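Local coordinates for protein starch synthase I (Hordeum vulgare, PDB 4HLN) that belongs to the starch synthases, plant glycosyltransferases with two Rossmann-like domains facing each other across a cleft in the GT-B arrangement, at residues W322-F330 / G342-V353. Numbering follows the deposited sequence.
Sequences WYGALEWVF and GEAVNFLKGAVV
Lys349 reaches out of its helix to the backbone carbonyls of 322-330: NZ donates to Glu327 O at 2.9 Å, in the carbonyl plane and on a lone pair, and more weakly to Ala325 O. Beside it runs a β-hairpin whose strands 327-329 and 343-346 are joined by a long loop; 327-329 forms one edge of a small antiparallel sheet and 343-346 the middle strand, with 307-309 beyond. With CG anti to the backbone N (chi1 -177°), the lysine side chain bends at chi2 (-94°), which brings NZ up to these carbonyl oxygens. Trp328 and Ala344 make the hydrogen-bonded pair, Trp328 N to Ala344 O at 2.9 Å and Ala344 N to Trp328 O at 2.7 Å. Phe330 N to Gly342 O, and Asn346 N to Leu326 O at 3.0 Å, extend the pairing at its two ends.

Asn346 is the N-cap of the following helix: OD1 accepts from Lys349 N, while ND2 is hydrogen-bonded to OE1 of Gln305. That amide stands nearly upright on the Trp328 indole, planes 85° apart, with ND2 over one face, offset toward the rim near NE1, and CB making a CH-pi contact with the five-membered ring. Lys349 CG meets the six-membered ring at Trp328 CE3, 3.5 Å away, and Leu381 of helix 376-384 touches both side chains. Farther out, Leu326 CB packs on Val345 CB, Val345 CG1 meets the Tyr323 ring edge, and Phe330 CE2 lies 3.9 Å from Ala344 CB.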
loop_
_atom_site.group_PDB
_atom_site.type_symbol
_atom_site.label_atom_id
_atom_site.label_comp_id
_atom_site.label_asym_id
_atom_site.label_seq_id
_atom_site.Cartn_x
_atom_site.Cartn_y
_atom_site.Cartn_z
ATOM N N TRP A 322 -4.917 31.060 -0.836
ATOM C CA TRP A 322 -4.673 29.624 -0.889
ATOM C C TRP A 322 -5.918 28.781 -1.057
ATOM O O TRP A 322 -5.820 27.587 -1.321
ATOM C CB TRP A 322 -3.842 29.157 0.308
ATOM C CG TRP A 322 -2.446 29.539 0.091
ATOM C CD1 TRP A 322 -1.815 30.639 0.583
ATOM C CD2 TRP A 322 -1.500 28.869 -0.749
ATOM N NE1 TRP A 322 -0.519 30.676 0.130
ATOM C CE2 TRP A 322 -0.299 29.604 -0.692
ATOM C CE3 TRP A 322 -1.544 27.704 -1.526
ATOM C CZ2 TRP A 322 0.851 29.223 -1.391
ATOM C CZ3 TRP A 322 -0.397 27.319 -2.217
ATOM C CH2 TRP A 322 0.786 28.075 -2.140
ATOM N N TYR A 323 -7.078 29.414 -0.928
ATOM C CA TYR A 323 -8.339 28.728 -1.143
ATOM C C TYR A 323 -8.308 27.880 -2.416
ATOM O O TYR A 323 -8.705 26.724 -2.389
ATOM C CB TYR A 323 -9.506 29.718 -1.161
ATOM C CG TYR A 323 -10.828 29.063 -1.450
ATOM C CD1 TYR A 323 -11.306 28.046 -0.638
ATOM C CD2 TYR A 323 -11.602 29.452 -2.542
ATOM C CE1 TYR A 323 -12.526 27.419 -0.905
ATOM C CE2 TYR A 323 -12.824 28.843 -2.813
ATOM C CZ TYR A 323 -13.278 27.825 -1.987
ATOM O OH TYR A 323 -14.477 27.202 -2.245
ATOM N N GLY A 324 -7.801 28.421 -3.517
ATOM C CA GLY A 324 -7.773 27.660 -4.764
ATOM C C GLY A 324 -7.121 26.275 -4.701
ATOM O O GLY A 324 -7.438 25.377 -5.484
ATOM N N ALA A 325 -6.183 26.096 -3.782
ATOM C CA ALA A 325 -5.462 24.839 -3.700
ATOM C C ALA A 325 -6.348 23.770 -3.083
ATOM O O ALA A 325 -6.242 22.589 -3.416
ATOM C CB ALA A 325 -4.219 25.010 -2.868
ATOM N N LEU A 326 -7.213 24.199 -2.170
ATOM C CA LEU A 326 -8.110 23.292 -1.488
ATOM C C LEU A 326 -9.504 23.274 -2.097
ATOM O O LEU A 326 -10.304 22.424 -1.759
ATOM C CB LEU A 326 -8.217 23.667 -0.018
ATOM C CG LEU A 326 -7.162 23.039 0.876
ATOM C CD1 LEU A 326 -5.809 23.467 0.399
ATOM C CD2 LEU A 326 -7.387 23.545 2.253
ATOM N N GLU A 327 -9.780 24.218 -2.989
ATOM C CA GLU A 327 -11.092 24.350 -3.565
ATOM C C GLU A 327 -11.471 23.114 -4.370
ATOM O O GLU A 327 -10.681 22.608 -5.169
ATOM C CB GLU A 327 -11.124 25.557 -4.477
ATOM C CG GLU A 327 -12.475 25.773 -5.101
ATOM C CD GLU A 327 -12.447 26.870 -6.133
ATOM O OE1 GLU A 327 -11.333 27.204 -6.612
ATOM O OE2 GLU A 327 -13.538 27.394 -6.456
ATOM N N TRP A 328 -12.698 22.648 -4.171
ATOM C CA TRP A 328 -13.198 21.480 -4.870
ATOM C C TRP A 328 -14.707 21.635 -5.077
ATOM O O TRP A 328 -15.485 21.679 -4.117
ATOM C CB TRP A 328 -12.924 20.273 -4.017
ATOM C CG TRP A 328 -12.993 18.960 -4.696
ATOM C CD1 TRP A 328 -13.788 17.896 -4.348
ATOM C CD2 TRP A 328 -12.194 18.522 -5.797
ATOM N NE1 TRP A 328 -13.534 16.830 -5.169
ATOM C CE2 TRP A 328 -12.558 17.184 -6.067
ATOM C CE3 TRP A 328 -11.201 19.125 -6.575
ATOM C CZ2 TRP A 328 -11.972 16.446 -7.093
ATOM C CZ3 TRP A 328 -10.618 18.391 -7.594
ATOM C CH2 TRP A 328 -11.010 17.067 -7.847
ATOM N N VAL A 329 -15.121 21.746 -6.330
ATOM C CA VAL A 329 -16.543 21.819 -6.642
ATOM C C VAL A 329 -17.085 20.525 -7.238
ATOM O O VAL A 329 -16.584 20.031 -8.254
ATOM C CB VAL A 329 -16.833 22.939 -7.632
ATOM C CG1 VAL A 329 -18.315 22.947 -7.972
ATOM C CG2 VAL A 329 -16.384 24.282 -7.046
ATOM N N PHE A 330 -18.118 19.972 -6.612
ATOM C CA PHE A 330 -18.735 18.765 -7.162
ATOM C C PHE A 330 -19.606 19.042 -8.381
ATOM O O PHE A 330 -20.334 20.051 -8.445
ATOM C CB PHE A 330 -19.503 18.000 -6.097
ATOM C CG PHE A 330 -18.617 17.357 -5.069
ATOM C CD1 PHE A 330 -18.080 16.098 -5.289
ATOM C CD2 PHE A 330 -18.295 18.021 -3.891
ATOM C CE1 PHE A 330 -17.257 15.501 -4.337
ATOM C CE2 PHE A 330 -17.478 17.427 -2.944
ATOM C CZ PHE A 330 -16.957 16.167 -3.167
ATOM N N GLY A 342 -22.489 22.645 -4.226
ATOM C CA GLY A 342 -21.444 21.646 -4.377
ATOM C C GLY A 342 -20.020 22.109 -4.069
ATOM O O GLY A 342 -19.059 21.537 -4.582
ATOM N N GLU A 343 -19.880 23.139 -3.235
ATOM C CA GLU A 343 -18.570 23.718 -2.938
ATOM C C GLU A 343 -17.915 23.129 -1.692
ATOM O O GLU A 343 -18.506 23.126 -0.606
ATOM C CB GLU A 343 -18.686 25.231 -2.779
ATOM C CG GLU A 343 -19.022 25.957 -4.065
ATOM C CD GLU A 343 -19.516 27.378 -3.824
ATOM O OE1 GLU A 343 -20.081 27.648 -2.731
ATOM O OE2 GLU A 343 -19.344 28.219 -4.739
ATOM N N ALA A 344 -16.678 22.661 -1.847
ATOM C CA ALA A 344 -15.989 21.986 -0.754
ATOM C C ALA A 344 -14.501 22.332 -0.647
ATOM O O ALA A 344 -13.929 22.971 -1.523
ATOM C CB ALA A 344 -16.129 20.521 -0.937
ATOM N N VAL A 345 -13.880 21.873 0.430
ATOM C CA VAL A 345 -12.428 21.799 0.487
ATOM C C VAL A 345 -12.012 20.348 0.552
ATOM O O VAL A 345 -12.695 19.517 1.142
ATOM C CB VAL A 345 -11.845 22.562 1.664
ATOM C CG1 VAL A 345 -12.123 24.046 1.482
ATOM C CG2 VAL A 345 -12.440 22.051 2.956
ATOM N N ASN A 346 -10.888 20.051 -0.078
ATOM C CA ASN A 346 -10.482 18.680 -0.276
ATOM C C ASN A 346 -9.005 18.506 0.079
ATOM O O ASN A 346 -8.125 18.756 -0.738
ATOM C CB ASN A 346 -10.757 18.286 -1.731
ATOM C CG ASN A 346 -10.460 16.819 -2.013
ATOM O OD1 ASN A 346 -9.553 16.229 -1.422
ATOM N ND2 ASN A 346 -11.215 16.228 -2.944
ATOM N N PHE A 347 -8.750 18.056 1.302
ATOM C CA PHE A 347 -7.395 17.828 1.779
ATOM C C PHE A 347 -6.477 17.122 0.799
ATOM O O PHE A 347 -5.416 17.656 0.453
ATOM C CB PHE A 347 -7.387 17.097 3.121
ATOM C CG PHE A 347 -7.507 18.016 4.315
ATOM C CD1 PHE A 347 -8.261 19.186 4.238
ATOM C CD2 PHE A 347 -6.859 17.716 5.508
ATOM C CE1 PHE A 347 -8.385 20.024 5.334
ATOM C CE2 PHE A 347 -6.971 18.548 6.606
ATOM C CZ PHE A 347 -7.740 19.706 6.519
ATOM N N LEU A 348 -6.862 15.920 0.381
ATOM C CA LEU A 348 -6.036 15.120 -0.516
ATOM C C LEU A 348 -5.761 15.890 -1.796
ATOM O O LEU A 348 -4.623 15.938 -2.274
ATOM C CB LEU A 348 -6.736 13.805 -0.838
ATOM C CG LEU A 348 -5.847 12.718 -1.423
ATOM C CD1 LEU A 348 -4.799 12.385 -0.407
ATOM C CD2 LEU A 348 -6.655 11.476 -1.739
ATOM N N LYS A 349 -6.813 16.500 -2.344
ATOM C CA LYS A 349 -6.677 17.326 -3.527
ATOM C C LYS A 349 -5.614 18.417 -3.317
ATOM O O LYS A 349 -4.781 18.658 -4.186
ATOM C CB LYS A 349 -8.026 17.951 -3.878
ATOM C CG LYS A 349 -8.030 18.792 -5.143
ATOM C CD LYS A 349 -7.787 20.269 -4.854
ATOM C CE LYS A 349 -7.942 21.133 -6.118
ATOM N NZ LYS A 349 -7.819 22.603 -5.847
ATOM N N GLY A 350 -5.669 19.071 -2.161
ATOM C CA GLY A 350 -4.727 20.111 -1.789
ATOM C C GLY A 350 -3.282 19.652 -1.836
ATOM O O GLY A 350 -2.403 20.376 -2.313
ATOM N N ALA A 351 -3.043 18.439 -1.351
ATOM C CA ALA A 351 -1.718 17.838 -1.413
ATOM C C ALA A 351 -1.336 17.462 -2.835
ATOM O O ALA A 351 -0.189 17.613 -3.222
ATOM C CB ALA A 351 -1.653 16.610 -0.533
ATOM N N VAL A 352 -2.288 16.952 -3.611
ATOM C CA VAL A 352 -1.981 16.522 -4.968
ATOM C C VAL A 352 -1.499 17.726 -5.743
ATOM O O VAL A 352 -0.609 17.650 -6.598
ATOM C CB VAL A 352 -3.214 15.937 -5.662
ATOM C CG1 VAL A 352 -3.087 16.086 -7.157
ATOM C CG2 VAL A 352 -3.396 14.484 -5.279
ATOM N N VAL A 353 -2.087 18.859 -5.401
ATOM C CA VAL A 353 -1.766 20.096 -6.062
ATOM C C VAL A 353 -0.406 20.677 -5.644
ATOM O O VAL A 353 0.231 21.325 -6.446
ATOM C CB VAL A 353 -2.912 21.103 -5.866
ATOM C CG1 VAL A 353 -2.395 22.523 -5.786
ATOM C CG2 VAL A 353 -3.928 20.940 -6.979
#